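Local coordinates for tRNA nucleotidyl transferase-related protein (Thermotoga maritima, PDB 3H38) that probably adds nucleotides of the CCA end to tRNA, this chain being the class II CCA-adding, nucleotidyltransferase part of a longer protein, at residues S8-E13 against D46-I51; R314-S319 against L352-G357; G27-E32 against R73-K78; T176-A181 against F240-H245; Y382-G387 against G395-K400. All coordinates share one frame; numbering follows the deposited sequence.

Contact 1: residues S8-E13 against D46-I51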
# COMPACT_ATOMS: atom_id res chain seq x y z
N SER A 8 7.78 -4.63 32.76
CA SER A 8 6.74 -5.49 33.30
C SER A 8 5.47 -4.78 33.66
O SER A 8 4.39 -5.25 33.34
CB SER A 8 7.25 -6.26 34.54
OG SER A 8 7.93 -7.41 34.10
N LYS A 9 5.58 -3.66 34.35
CA LYS A 9 4.44 -2.88 34.74
C LYS A 9 3.72 -2.38 33.53
O LYS A 9 2.53 -2.53 33.44
CB LYS A 9 4.87 -1.71 35.58
CG LYS A 9 5.12 -2.03 36.99
CD LYS A 9 5.67 -0.84 37.69
CE LYS A 9 7.11 -0.60 37.34
NZ LYS A 9 8.00 -0.27 38.48
N LEU A 10 4.45 -1.85 32.57
CA LEU A 10 3.89 -1.34 31.36
C LEU A 10 3.12 -2.40 30.60
O LEU A 10 2.10 -2.11 30.07
CB LEU A 10 5.02 -0.78 30.52
CG LEU A 10 4.87 0.32 29.48
CD1 LEU A 10 5.34 -0.05 28.15
CD2 LEU A 10 3.53 0.93 29.43
N LEU A 11 3.60 -3.62 30.57
CA LEU A 11 2.90 -4.70 29.87
C LEU A 11 1.57 -5.01 30.54
O LEU A 11 0.55 -5.16 29.87
CB LEU A 11 3.75 -5.97 29.84
CG LEU A 11 4.92 -6.12 28.86
CD1 LEU A 11 5.84 -7.21 29.36
CD2 LEU A 11 4.47 -6.43 27.43
N VAL A 12 1.59 -5.14 31.87
CA VAL A 12 0.37 -5.50 32.59
C VAL A 12 -0.64 -4.36 32.45
O VAL A 12 -1.84 -4.60 32.33
CB VAL A 12 0.61 -5.92 34.08
CG1 VAL A 12 2.01 -6.49 34.25
CG2 VAL A 12 0.39 -4.77 35.02
N GLU A 13 -0.14 -3.13 32.44
CA GLU A 13 -1.01 -1.99 32.21
C GLU A 13 -1.63 -2.05 30.80
O GLU A 13 -2.85 -2.05 30.66
CB GLU A 13 -0.27 -0.67 32.42
CG GLU A 13 -1.26 0.48 32.52
CD GLU A 13 -0.74 1.82 31.98
OE1 GLU A 13 0.44 2.16 32.23
OE2 GLU A 13 -1.53 2.54 31.33
N ASP A 46 5.01 -0.48 19.39
CA ASP A 46 3.64 -0.09 19.65
C ASP A 46 3.33 -0.03 21.14
O ASP A 46 2.76 0.94 21.62
CB ASP A 46 2.68 -0.99 18.86
CG ASP A 46 2.82 -0.80 17.33
OD1 ASP A 46 3.31 0.27 16.90
OD2 ASP A 46 2.45 -1.70 16.54
N LEU A 47 3.76 -1.04 21.89
CA LEU A 47 3.59 -1.04 23.34
C LEU A 47 4.14 0.25 23.95
O LEU A 47 3.45 0.93 24.72
CB LEU A 47 4.24 -2.27 24.01
CG LEU A 47 4.20 -2.30 25.55
CD1 LEU A 47 2.78 -2.50 26.05
CD2 LEU A 47 5.09 -3.39 26.12
N LEU A 48 5.37 0.59 23.59
CA LEU A 48 6.04 1.75 24.20
C LEU A 48 5.38 3.07 23.76
O LEU A 48 5.32 4.03 24.53
CB LEU A 48 7.53 1.73 23.88
CG LEU A 48 8.34 0.56 24.48
CD1 LEU A 48 9.75 0.51 23.95
CD2 LEU A 48 8.39 0.63 26.03
N LEU A 49 4.89 3.13 22.52
CA LEU A 49 4.13 4.30 22.03
C LEU A 49 2.71 4.32 22.58
O LEU A 49 2.00 5.30 22.42
CB LEU A 49 4.08 4.36 20.50
CG LEU A 49 5.42 4.74 19.87
CD1 LEU A 49 5.43 4.52 18.37
CD2 LEU A 49 5.82 6.19 20.24
N GLY A 50 2.31 3.23 23.23
CA GLY A 50 0.95 3.10 23.72
C GLY A 50 -0.03 2.97 22.57
O GLY A 50 -1.10 3.58 22.59
N ILE A 51 0.35 2.19 21.57
CA ILE A 51 -0.48 1.97 20.39
C ILE A 51 -0.95 0.52 20.32
O ILE A 51 -0.14 -0.38 20.22
CB ILE A 51 0.29 2.28 19.10
CG1 ILE A 51 0.56 3.78 19.00
CG2 ILE A 51 -0.46 1.76 17.85
CD1 ILE A 51 1.31 4.18 17.72
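L11 and L47 mark the point where helix 8-14 comes nearest to the last turn of helix 42-49, their CA atoms 7.5 Å apart. L10 and L47 reach toward each other tip to tip, with L10 CD1 3.6 Å from L47 CG. L10 CD1 also meets L48 CD2 at 3.8 Å, where the two side chains cross at about a right angle. L47 works on both sides of its fork. L47 CD1 lies by L10, and L47 CD2 meets L11 CD2 at 3.4 Å. The first torsion of L47 (chi1 176°) turns CG away from its own backbone N and sends the fork between L10 and L11. Replacing L47 by an alanine would remove both methyls, and L10 and L11 would probably lose their main mate on helix 42-49. R14 NH1 donates to L47 O, so the residue is gripped through its backbone as well. The helix stops in a Schellman motif at G50, which has positive phi. I51 N bonds to D46 O at 2.7 Å, and G50 N to L47 O at 3.0 Å. L48 also touches Y155 and L158 of helix 154-159. Its side chain lies about 6 Å from that of R45, a residue that binds ATP and CTP. The contact thus fastens helix 8-14, the first helix of this chain, to a nucleotide-binding helix of the poly(A) polymerase head domain.

Contact 2: residues R314-S319 against L352-G357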
# COMPACT_ATOMS: atom_id res chain seq x y z
N ARG A 314 -2.81 7.09 -21.49
CA ARG A 314 -2.74 7.89 -22.69
C ARG A 314 -4.10 8.45 -23.06
O ARG A 314 -4.20 9.59 -23.52
CB ARG A 314 -2.13 7.09 -23.84
CG ARG A 314 -0.64 6.93 -23.66
CD ARG A 314 0.02 6.21 -24.80
NE ARG A 314 1.47 6.41 -24.75
CZ ARG A 314 2.36 5.60 -25.31
NH1 ARG A 314 3.66 5.86 -25.22
NH2 ARG A 314 1.94 4.53 -25.98
N HIS A 315 -5.15 7.67 -22.84
CA HIS A 315 -6.49 8.18 -23.06
C HIS A 315 -6.71 9.43 -22.21
O HIS A 315 -7.19 10.44 -22.71
CB HIS A 315 -7.54 7.10 -22.77
CG HIS A 315 -8.96 7.56 -22.94
ND1 HIS A 315 -9.42 8.15 -24.10
CD2 HIS A 315 -10.02 7.51 -22.11
CE1 HIS A 315 -10.69 8.45 -23.97
NE2 HIS A 315 -11.09 8.07 -22.77
N VAL A 316 -6.33 9.38 -20.93
CA VAL A 316 -6.56 10.51 -20.04
C VAL A 316 -5.64 11.68 -20.39
O VAL A 316 -6.10 12.81 -20.54
CB VAL A 316 -6.43 10.11 -18.53
CG1 VAL A 316 -6.54 11.32 -17.60
CG2 VAL A 316 -7.50 9.10 -18.17
N GLU A 317 -4.36 11.41 -20.56
CA GLU A 317 -3.44 12.50 -20.86
C GLU A 317 -3.82 13.20 -22.16
O GLU A 317 -3.60 14.39 -22.30
CB GLU A 317 -1.98 12.05 -20.88
CG GLU A 317 -1.63 11.06 -21.98
CD GLU A 317 -0.24 10.46 -21.80
OE1 GLU A 317 0.05 9.90 -20.71
OE2 GLU A 317 0.55 10.54 -22.77
N LYS A 318 -4.41 12.46 -23.09
CA LYS A 318 -4.76 13.04 -24.39
C LYS A 318 -6.11 13.74 -24.35
O LYS A 318 -6.27 14.81 -24.94
CB LYS A 318 -4.71 12.00 -25.51
CG LYS A 318 -3.30 11.56 -25.88
CD LYS A 318 -3.31 10.45 -26.92
CE LYS A 318 -1.89 10.04 -27.29
NZ LYS A 318 -1.12 11.14 -27.94
N SER A 319 -7.07 13.16 -23.65
CA SER A 319 -8.43 13.73 -23.59
C SER A 319 -8.63 14.73 -22.45
O SER A 319 -9.69 15.36 -22.34
CB SER A 319 -9.48 12.62 -23.49
OG SER A 319 -9.60 12.17 -22.16
N LEU A 352 -10.09 12.74 -12.20
CA LEU A 352 -10.27 13.63 -11.06
C LEU A 352 -8.97 14.31 -10.62
O LEU A 352 -9.01 15.35 -9.96
CB LEU A 352 -10.93 12.90 -9.89
CG LEU A 352 -12.41 12.58 -10.10
CD1 LEU A 352 -12.82 11.38 -9.26
CD2 LEU A 352 -13.27 13.79 -9.78
N ALA A 353 -7.82 13.74 -11.00
CA ALA A 353 -6.56 14.37 -10.61
C ALA A 353 -6.37 15.74 -11.25
O ALA A 353 -5.57 16.55 -10.79
CB ALA A 353 -5.36 13.46 -10.91
N TYR A 354 -7.11 16.02 -12.31
CA TYR A 354 -6.96 17.28 -13.03
C TYR A 354 -7.92 18.36 -12.53
O TYR A 354 -7.82 19.53 -12.96
CB TYR A 354 -7.23 17.06 -14.51
CG TYR A 354 -6.06 16.58 -15.32
CD1 TYR A 354 -5.79 15.23 -15.46
CD2 TYR A 354 -5.23 17.49 -15.96
CE1 TYR A 354 -4.72 14.79 -16.23
CE2 TYR A 354 -4.15 17.07 -16.72
CZ TYR A 354 -3.90 15.71 -16.86
OH TYR A 354 -2.83 15.30 -17.62
N LEU A 355 -8.86 18.01 -11.67
CA LEU A 355 -9.81 19.05 -11.31
C LEU A 355 -10.09 19.35 -9.84
O LEU A 355 -9.80 18.56 -8.93
CB LEU A 355 -11.10 18.96 -12.13
CG LEU A 355 -12.00 17.74 -12.05
CD1 LEU A 355 -11.99 17.01 -13.39
CD2 LEU A 355 -11.58 16.84 -10.89
N SER A 356 -10.65 20.54 -9.65
CA SER A 356 -11.10 21.02 -8.36
C SER A 356 -12.29 21.94 -8.61
O SER A 356 -12.67 22.17 -9.75
CB SER A 356 -9.98 21.76 -7.64
OG SER A 356 -9.25 22.56 -8.55
N GLY A 357 -12.87 22.44 -7.53
CA GLY A 357 -13.97 23.38 -7.60
C GLY A 357 -15.18 22.96 -8.41
O GLY A 357 -15.79 21.90 -8.18
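The Y354 ring meets V316 obliquely. V316 CG1 stands 4.2 Å from Y354 CE1, and the two side chains run alongside in opposing senses. Y354 CG lies beside its backbone N (chi1 -85°), which points the ring at helix 309-328. Its outer end passes the helix backbone, with Y354 OH 4.3 Å from E317 CA. That hydroxyl is hydrogen-bonded to E289 OE1, which ties down the polar end of the ring. E317 turns its carboxylate elsewhere, and its OE1 accepts from F290 N. The second ring, that of H315, has S319 OG over one face, offset toward the rim. S319 OG bonds back to H315 O at 3.0 Å from above the carbonyl plane. Y354 sits in a type I beta turn from L352 to L355, closed by L355 N to L352 O at 3.2 Å. This turn links helix 345-352 to helix 357-371. Beyond the pair, V316 also touches T347, H350 and F351 of helix 345-352. Y354 also touches K259 of helix 254-274 and A320 of helix 309-328, in the all-helical C-terminal part.

Contact 3: residues G27-E32 against R73-K78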
# COMPACT_ATOMS: atom_id res chain seq x y z
N GLY A 27 6.76 -18.22 27.48
CA GLY A 27 8.03 -18.08 28.17
C GLY A 27 8.33 -19.39 28.86
O GLY A 27 9.43 -19.95 28.74
N LYS A 28 7.33 -19.87 29.56
CA LYS A 28 7.40 -21.10 30.31
C LYS A 28 7.73 -22.30 29.46
O LYS A 28 8.56 -23.07 29.85
CB LYS A 28 6.11 -21.32 31.08
CG LYS A 28 6.27 -21.65 32.54
CD LYS A 28 6.67 -23.08 32.78
CE LYS A 28 7.90 -23.19 33.70
NZ LYS A 28 8.25 -24.57 34.17
N PHE A 29 7.11 -22.43 28.28
CA PHE A 29 7.48 -23.47 27.31
C PHE A 29 8.93 -23.31 26.91
O PHE A 29 9.62 -24.30 26.65
CB PHE A 29 6.64 -23.42 26.04
CG PHE A 29 5.17 -23.59 26.27
CD1 PHE A 29 4.26 -23.18 25.31
CD2 PHE A 29 4.69 -24.14 27.46
CE1 PHE A 29 2.90 -23.33 25.52
CE2 PHE A 29 3.33 -24.28 27.67
CZ PHE A 29 2.43 -23.87 26.71
N GLY A 30 9.40 -22.07 26.83
CA GLY A 30 10.77 -21.79 26.43
C GLY A 30 11.72 -22.51 27.36
O GLY A 30 12.58 -23.27 26.92
N ASP A 31 11.56 -22.28 28.66
CA ASP A 31 12.37 -22.91 29.69
C ASP A 31 12.28 -24.44 29.64
O ASP A 31 13.28 -25.13 29.83
CB ASP A 31 11.93 -22.46 31.07
CG ASP A 31 12.42 -21.07 31.41
OD1 ASP A 31 13.06 -20.46 30.52
OD2 ASP A 31 12.18 -20.60 32.55
N GLU A 32 11.09 -24.95 29.38
CA GLU A 32 10.86 -26.38 29.45
C GLU A 32 11.48 -27.11 28.28
O GLU A 32 11.62 -28.33 28.30
CB GLU A 32 9.36 -26.68 29.54
CG GLU A 32 8.78 -26.43 30.93
CD GLU A 32 7.27 -26.40 30.93
OE1 GLU A 32 6.68 -26.26 32.02
OE2 GLU A 32 6.66 -26.51 29.84
N ARG A 73 0.72 -28.71 21.91
CA ARG A 73 0.04 -29.64 22.76
C ARG A 73 -0.46 -29.10 24.05
O ARG A 73 -0.91 -29.85 24.89
CB ARG A 73 0.88 -30.86 23.04
CG ARG A 73 2.28 -30.64 23.36
CD ARG A 73 2.76 -31.82 24.09
NE ARG A 73 4.06 -32.24 23.61
CZ ARG A 73 5.03 -32.67 24.40
NH1 ARG A 73 4.85 -32.74 25.69
NH2 ARG A 73 6.19 -33.04 23.88
N PHE A 74 -0.39 -27.80 24.22
CA PHE A 74 -0.90 -27.19 25.43
C PHE A 74 -1.78 -26.04 25.01
O PHE A 74 -2.59 -25.53 25.80
CB PHE A 74 0.24 -26.74 26.34
CG PHE A 74 1.20 -27.83 26.67
CD1 PHE A 74 2.27 -28.10 25.83
CD2 PHE A 74 1.03 -28.62 27.79
CE1 PHE A 74 3.16 -29.13 26.12
CE2 PHE A 74 1.91 -29.64 28.08
CZ PHE A 74 2.98 -29.90 27.24
N LEU A 75 -1.64 -25.66 23.74
CA LEU A 75 -2.45 -24.64 23.12
C LEU A 75 -3.11 -25.21 21.88
O LEU A 75 -2.57 -25.11 20.78
CB LEU A 75 -1.59 -23.45 22.71
CG LEU A 75 -0.76 -22.80 23.80
CD1 LEU A 75 -0.01 -21.62 23.22
CD2 LEU A 75 -1.65 -22.37 24.95
N PRO A 76 -4.28 -25.83 22.06
CA PRO A 76 -4.98 -26.50 20.96
C PRO A 76 -5.24 -25.56 19.78
O PRO A 76 -6.02 -24.61 19.89
CB PRO A 76 -6.30 -26.94 21.59
CG PRO A 76 -6.00 -27.03 23.07
CD PRO A 76 -5.03 -25.92 23.33
N GLY A 77 -4.57 -25.83 18.67
CA GLY A 77 -4.73 -25.03 17.47
C GLY A 77 -4.16 -25.72 16.24
O GLY A 77 -3.68 -26.86 16.33
N LYS A 78 -4.18 -25.03 15.12
CA LYS A 78 -3.67 -25.60 13.89
C LYS A 78 -2.30 -25.10 13.57
O LYS A 78 -2.03 -23.93 13.54
CB LYS A 78 -4.63 -25.31 12.75
CG LYS A 78 -4.01 -24.86 11.48
CD LYS A 78 -5.08 -24.27 10.63
CE LYS A 78 -4.74 -24.35 9.17
NZ LYS A 78 -5.35 -23.23 8.45
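F29 meets F74 and L75, and the contacts across the two segments are apolar. F29 CZ comes to 3.6 Å from F74 CB. L75 approaches the edge of the F29 ring, near its plane, with L75 CG 4.1 Å from F29 CE1. The aromatic pair itself is oblique. The F29 and F74 ring centroids are 5.4 Å apart, and the planes are turned 39° to each other. Y70 joins both rings and meets F29 edge-to-face. F29 CG lies beside the backbone N (chi1 -59°), which aims the ring from helix 17-32 at the loop. That loop leads from helix 64-72 into strand 77-80, an outermost strand of the mixed sheet of the nucleotidyltransferase head domain. A serine in place of F29 would take away the ring, and F74 and L75 would probably face a gap at the helix surface. K28 NZ forms a salt bridge with E32 OE1 at 3.2 Å, meeting it on the anti side, 28° out of the carboxylate plane. The other oxygen, E32 OE2, is hydrogen-bonded to Y70 OH, so the carboxylate connects K28 to helix 64-72.

Contact 4: residues T176-A181 against F240-H245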
# COMPACT_ATOMS: atom_id res chain seq x y z
N THR A 176 15.49 -0.91 -0.04
CA THR A 176 14.05 -0.95 0.19
C THR A 176 13.71 -0.11 1.44
O THR A 176 12.64 0.46 1.55
CB THR A 176 13.60 -2.42 0.26
OG1 THR A 176 12.72 -2.71 -0.84
CG2 THR A 176 13.00 -2.80 1.58
N ARG A 177 14.70 0.03 2.32
CA ARG A 177 14.57 0.79 3.55
C ARG A 177 14.54 2.28 3.29
O ARG A 177 14.24 3.09 4.20
CB ARG A 177 15.74 0.47 4.49
CG ARG A 177 15.61 -0.86 5.23
CD ARG A 177 16.99 -1.38 5.71
NE ARG A 177 16.91 -2.80 6.01
CZ ARG A 177 17.92 -3.60 6.32
NH1 ARG A 177 19.18 -3.14 6.38
NH2 ARG A 177 17.67 -4.87 6.57
N ILE A 178 14.86 2.66 2.06
CA ILE A 178 14.79 4.07 1.70
C ILE A 178 13.31 4.48 1.74
O ILE A 178 12.98 5.52 2.30
CB ILE A 178 15.43 4.34 0.33
CG1 ILE A 178 16.96 4.27 0.45
CG2 ILE A 178 14.96 5.70 -0.23
CD1 ILE A 178 17.67 4.18 -0.89
N LEU A 179 12.44 3.64 1.18
CA LEU A 179 11.00 3.90 1.12
C LEU A 179 10.38 3.65 2.49
O LEU A 179 9.52 4.43 2.94
CB LEU A 179 10.33 3.05 0.02
CG LEU A 179 10.78 3.36 -1.44
CD1 LEU A 179 10.32 2.34 -2.46
CD2 LEU A 179 10.26 4.73 -1.87
N ARG A 180 10.83 2.58 3.17
CA ARG A 180 10.34 2.24 4.51
C ARG A 180 10.59 3.34 5.54
O ARG A 180 9.74 3.57 6.42
CB ARG A 180 10.96 0.94 5.01
CG ARG A 180 10.51 -0.29 4.24
CD ARG A 180 11.34 -1.49 4.60
NE ARG A 180 11.13 -1.83 5.99
CZ ARG A 180 10.17 -2.64 6.41
NH1 ARG A 180 10.02 -2.90 7.71
NH2 ARG A 180 9.36 -3.20 5.51
N ALA A 181 11.74 4.00 5.43
CA ALA A 181 12.06 5.11 6.35
C ALA A 181 11.04 6.24 6.20
O ALA A 181 10.47 6.71 7.17
CB ALA A 181 13.47 5.62 6.13
N PHE A 240 13.49 13.85 -1.56
CA PHE A 240 14.72 13.05 -1.54
C PHE A 240 15.17 12.61 -2.93
O PHE A 240 16.16 11.89 -3.05
CB PHE A 240 14.57 11.82 -0.64
CG PHE A 240 14.74 12.12 0.84
CD1 PHE A 240 15.79 12.90 1.29
CD2 PHE A 240 13.85 11.60 1.77
CE1 PHE A 240 15.97 13.15 2.64
CE2 PHE A 240 14.02 11.86 3.11
CZ PHE A 240 15.08 12.64 3.55
N ASP A 241 14.45 13.03 -3.96
CA ASP A 241 14.76 12.63 -5.34
C ASP A 241 14.49 11.17 -5.64
O ASP A 241 15.01 10.64 -6.62
CB ASP A 241 16.21 12.96 -5.68
CG ASP A 241 16.44 14.45 -5.83
OD1 ASP A 241 17.53 14.93 -5.45
OD2 ASP A 241 15.52 15.14 -6.30
N VAL A 242 13.69 10.51 -4.82
CA VAL A 242 13.44 9.07 -5.00
C VAL A 242 12.61 8.78 -6.24
O VAL A 242 12.92 7.86 -7.01
CB VAL A 242 12.70 8.48 -3.77
CG1 VAL A 242 12.12 7.12 -4.09
CG2 VAL A 242 13.60 8.45 -2.55
N ILE A 243 11.56 9.57 -6.45
CA ILE A 243 10.62 9.26 -7.51
C ILE A 243 11.31 9.05 -8.85
O ILE A 243 11.00 8.09 -9.56
CB ILE A 243 9.56 10.33 -7.72
CG1 ILE A 243 8.82 10.61 -6.42
CG2 ILE A 243 8.62 9.89 -8.83
CD1 ILE A 243 7.83 11.73 -6.50
N LYS A 244 12.23 9.95 -9.21
CA LYS A 244 12.92 9.85 -10.50
C LYS A 244 13.82 8.61 -10.63
O LYS A 244 13.94 8.04 -11.73
CB LYS A 244 13.68 11.15 -10.84
CG LYS A 244 15.19 11.12 -10.61
CD LYS A 244 15.63 11.81 -9.31
CE LYS A 244 16.42 13.11 -9.55
NZ LYS A 244 15.55 14.32 -9.70
N HIS A 245 14.44 8.18 -9.53
CA HIS A 245 15.20 6.93 -9.53
C HIS A 245 14.29 5.72 -9.54
O HIS A 245 14.73 4.61 -9.86
CB HIS A 245 16.11 6.83 -8.32
CG HIS A 245 17.29 7.74 -8.39
ND1 HIS A 245 18.39 7.47 -9.16
CD2 HIS A 245 17.55 8.91 -7.75
CE1 HIS A 245 19.29 8.44 -9.01
NE2 HIS A 245 18.79 9.32 -8.16
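V242 places one methyl against each of two residues on helix 177-187. V242 CG2 meets I178 CG2 at 3.8 Å, and V242 CG1 meets L179 CD2, also at 3.8 Å. The valine's first torsion (chi1 165°) sets this division. CG1 is trans to the backbone N and goes to L179, while CG2 lies beside that N and goes to I178. The I178 branch in contact is the short one. Its longer CG1 arm lies beside the backbone N (chi1 -74°), leaving CG2 on the side of the valine. The I178 and V242 side chains pass side by side, pointing opposite ways. L179 starts out along its helix flank, yet the end of its side chain bends nearer to V242, and the two cross at a slant. The CA atoms of L179 and V242 are 8.4 Å apart. D241, just before V242, ends the preceding helix in a Schellman motif with positive phi. R177 and R180, which bind ATP and CTP, share the helix with I178 and L179. R180 is held by salt bridges to D130 and E220. Around the three apolar residues, M237 of helix 230-239 touches both L179 and V242. L179 rests on L221 and I224 of helix 214-225, and I178 on A203 of helix 194-205. The contact therefore joins helix 177-187 to the start of helix 242-246, among helices 194-205, 214-225 and 230-239.

Contact 5: residues Y382-G387 against G395-K400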
# COMPACT_ATOMS: atom_id res chain seq x y z
N TYR A 382 -33.57 -6.09 -29.57
CA TYR A 382 -34.72 -6.88 -29.97
C TYR A 382 -36.08 -6.20 -29.78
O TYR A 382 -37.08 -6.66 -30.35
CB TYR A 382 -34.66 -8.29 -29.37
CG TYR A 382 -34.29 -9.26 -30.44
CD1 TYR A 382 -35.25 -9.70 -31.33
CD2 TYR A 382 -32.97 -9.65 -30.64
CE1 TYR A 382 -34.93 -10.54 -32.36
CE2 TYR A 382 -32.64 -10.51 -31.68
CZ TYR A 382 -33.64 -10.95 -32.54
OH TYR A 382 -33.36 -11.79 -33.58
N LEU A 383 -36.14 -5.12 -29.01
CA LEU A 383 -37.34 -4.30 -29.01
C LEU A 383 -37.32 -3.52 -30.31
O LEU A 383 -38.36 -3.11 -30.83
CB LEU A 383 -37.39 -3.35 -27.81
CG LEU A 383 -38.80 -2.95 -27.34
CD1 LEU A 383 -39.50 -1.95 -28.26
CD2 LEU A 383 -39.67 -4.21 -27.17
N ILE A 384 -36.12 -3.34 -30.84
CA ILE A 384 -35.92 -2.58 -32.06
C ILE A 384 -36.16 -3.41 -33.32
O ILE A 384 -36.79 -2.93 -34.26
CB ILE A 384 -34.52 -1.91 -32.09
CG1 ILE A 384 -34.48 -0.71 -31.14
CG2 ILE A 384 -34.18 -1.47 -33.50
CD1 ILE A 384 -33.30 0.22 -31.37
N ARG A 385 -35.66 -4.64 -33.34
CA ARG A 385 -35.87 -5.50 -34.51
C ARG A 385 -37.36 -5.72 -34.84
O ARG A 385 -37.69 -6.20 -35.93
CB ARG A 385 -35.12 -6.84 -34.38
CG ARG A 385 -33.88 -6.97 -35.28
CD ARG A 385 -32.57 -6.74 -34.55
NE ARG A 385 -31.56 -7.74 -34.96
CZ ARG A 385 -30.39 -7.96 -34.36
NH1 ARG A 385 -30.03 -7.24 -33.29
NH2 ARG A 385 -29.58 -8.90 -34.83
N LYS A 386 -38.25 -5.36 -33.93
CA LYS A 386 -39.68 -5.30 -34.24
C LYS A 386 -40.02 -3.92 -34.83
O LYS A 386 -40.68 -3.10 -34.20
CB LYS A 386 -40.53 -5.58 -32.99
CG LYS A 386 -39.86 -6.52 -31.96
CD LYS A 386 -39.75 -7.98 -32.45
CE LYS A 386 -38.78 -8.80 -31.58
NZ LYS A 386 -39.15 -8.93 -30.12
N GLY A 387 -39.54 -3.68 -36.06
CA GLY A 387 -39.75 -2.41 -36.73
C GLY A 387 -38.55 -1.95 -37.55
O GLY A 387 -38.68 -1.06 -38.39
N GLY A 395 -27.64 -0.13 -32.82
CA GLY A 395 -26.72 0.29 -31.79
C GLY A 395 -26.63 1.80 -31.77
O GLY A 395 -26.71 2.43 -30.72
N GLU A 396 -26.44 2.38 -32.95
CA GLU A 396 -26.46 3.83 -33.10
C GLU A 396 -27.70 4.36 -32.40
O GLU A 396 -27.61 5.22 -31.52
CB GLU A 396 -26.48 4.23 -34.58
CG GLU A 396 -25.14 4.05 -35.31
CD GLU A 396 -25.24 4.30 -36.82
OE1 GLU A 396 -26.37 4.53 -37.33
OE2 GLU A 396 -24.19 4.27 -37.51
N VAL A 397 -28.86 3.82 -32.77
CA VAL A 397 -30.13 4.22 -32.18
C VAL A 397 -30.14 4.13 -30.66
O VAL A 397 -30.51 5.08 -29.98
CB VAL A 397 -31.29 3.38 -32.72
CG1 VAL A 397 -32.58 3.73 -31.98
CG2 VAL A 397 -31.46 3.61 -34.20
N LEU A 398 -29.74 2.98 -30.12
CA LEU A 398 -29.76 2.75 -28.68
C LEU A 398 -28.93 3.78 -27.93
O LEU A 398 -29.33 4.26 -26.86
CB LEU A 398 -29.28 1.34 -28.32
CG LEU A 398 -30.28 0.19 -28.37
CD1 LEU A 398 -31.71 0.71 -28.33
CD2 LEU A 398 -30.05 -0.68 -29.59
N GLU A 399 -27.78 4.13 -28.48
CA GLU A 399 -26.93 5.10 -27.82
C GLU A 399 -27.46 6.52 -27.94
O GLU A 399 -27.29 7.33 -27.04
CB GLU A 399 -25.49 5.01 -28.32
CG GLU A 399 -24.50 5.69 -27.39
CD GLU A 399 -23.08 5.22 -27.62
OE1 GLU A 399 -22.66 5.17 -28.80
OE2 GLU A 399 -22.39 4.91 -26.62
N LYS A 400 -28.11 6.84 -29.05
CA LYS A 400 -28.75 8.13 -29.18
C LYS A 400 -29.86 8.27 -28.17
O LYS A 400 -30.07 9.30 -27.59
CB LYS A 400 -29.26 8.35 -30.59
CG LYS A 400 -28.20 8.80 -31.54
CD LYS A 400 -26.99 7.91 -31.51
CE LYS A 400 -26.20 8.09 -32.78
NZ LYS A 400 -25.02 7.21 -32.87
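The contact belongs to a short helix-loop-helix connection near the C-terminal end of the chain, far from the annotated sites. Short, weakly bonded helix 381-384 lies against helix 392-407, and only a few residues separate the two segments. I384 is the residue that reaches across. Its CG1 lies beside the backbone N (chi1 -75°), and the arm then runs out nearly extended (chi2 -165°) to put CD1 at the other helix. There CD1 touches two residues. I384 CD1 lies 3.6 Å from V397 CG1, the side chains meeting at a slant. V397 CB stands a little further off, 4.0 Å from the same I384 CD1. With L398 the meeting is tip to tip. L398 CD2 is also near, 3.8 Å from I384 CD1, so both branches of the leucine fork border this methyl. I394, one turn earlier on helix 392-407, touches I384 as well. I384 is buried, whereas V397 and L398 are partly exposed. Beyond I384, K386 is the centre of an inverse gamma turn. The shortest approach between the two segments is I384 CD1 to L398 CD1, at 3.5 Å.

All five contacts are made by apolar side chains, but their settings differ. Contacts 2 and 4 are buried among helices, while contacts 1, 3 and 5 are partly buried. Contacts 1 and 3 alternate along the chain and use successive helices, 8-14 and 17-32. Contacts 1, 4 and 5 are purely aliphatic; contacts 2 and 3 use aromatic rings, and contact 2 anchors the hydroxyl of its ring. Contacts 1 and 4 lie nearest the nucleotide-binding residues, yet their centres are 32 Å apart. Contact 5 is remote, about 69 Å from contact 1 between centres, and it joins near neighbours in sequence, unlike the other four.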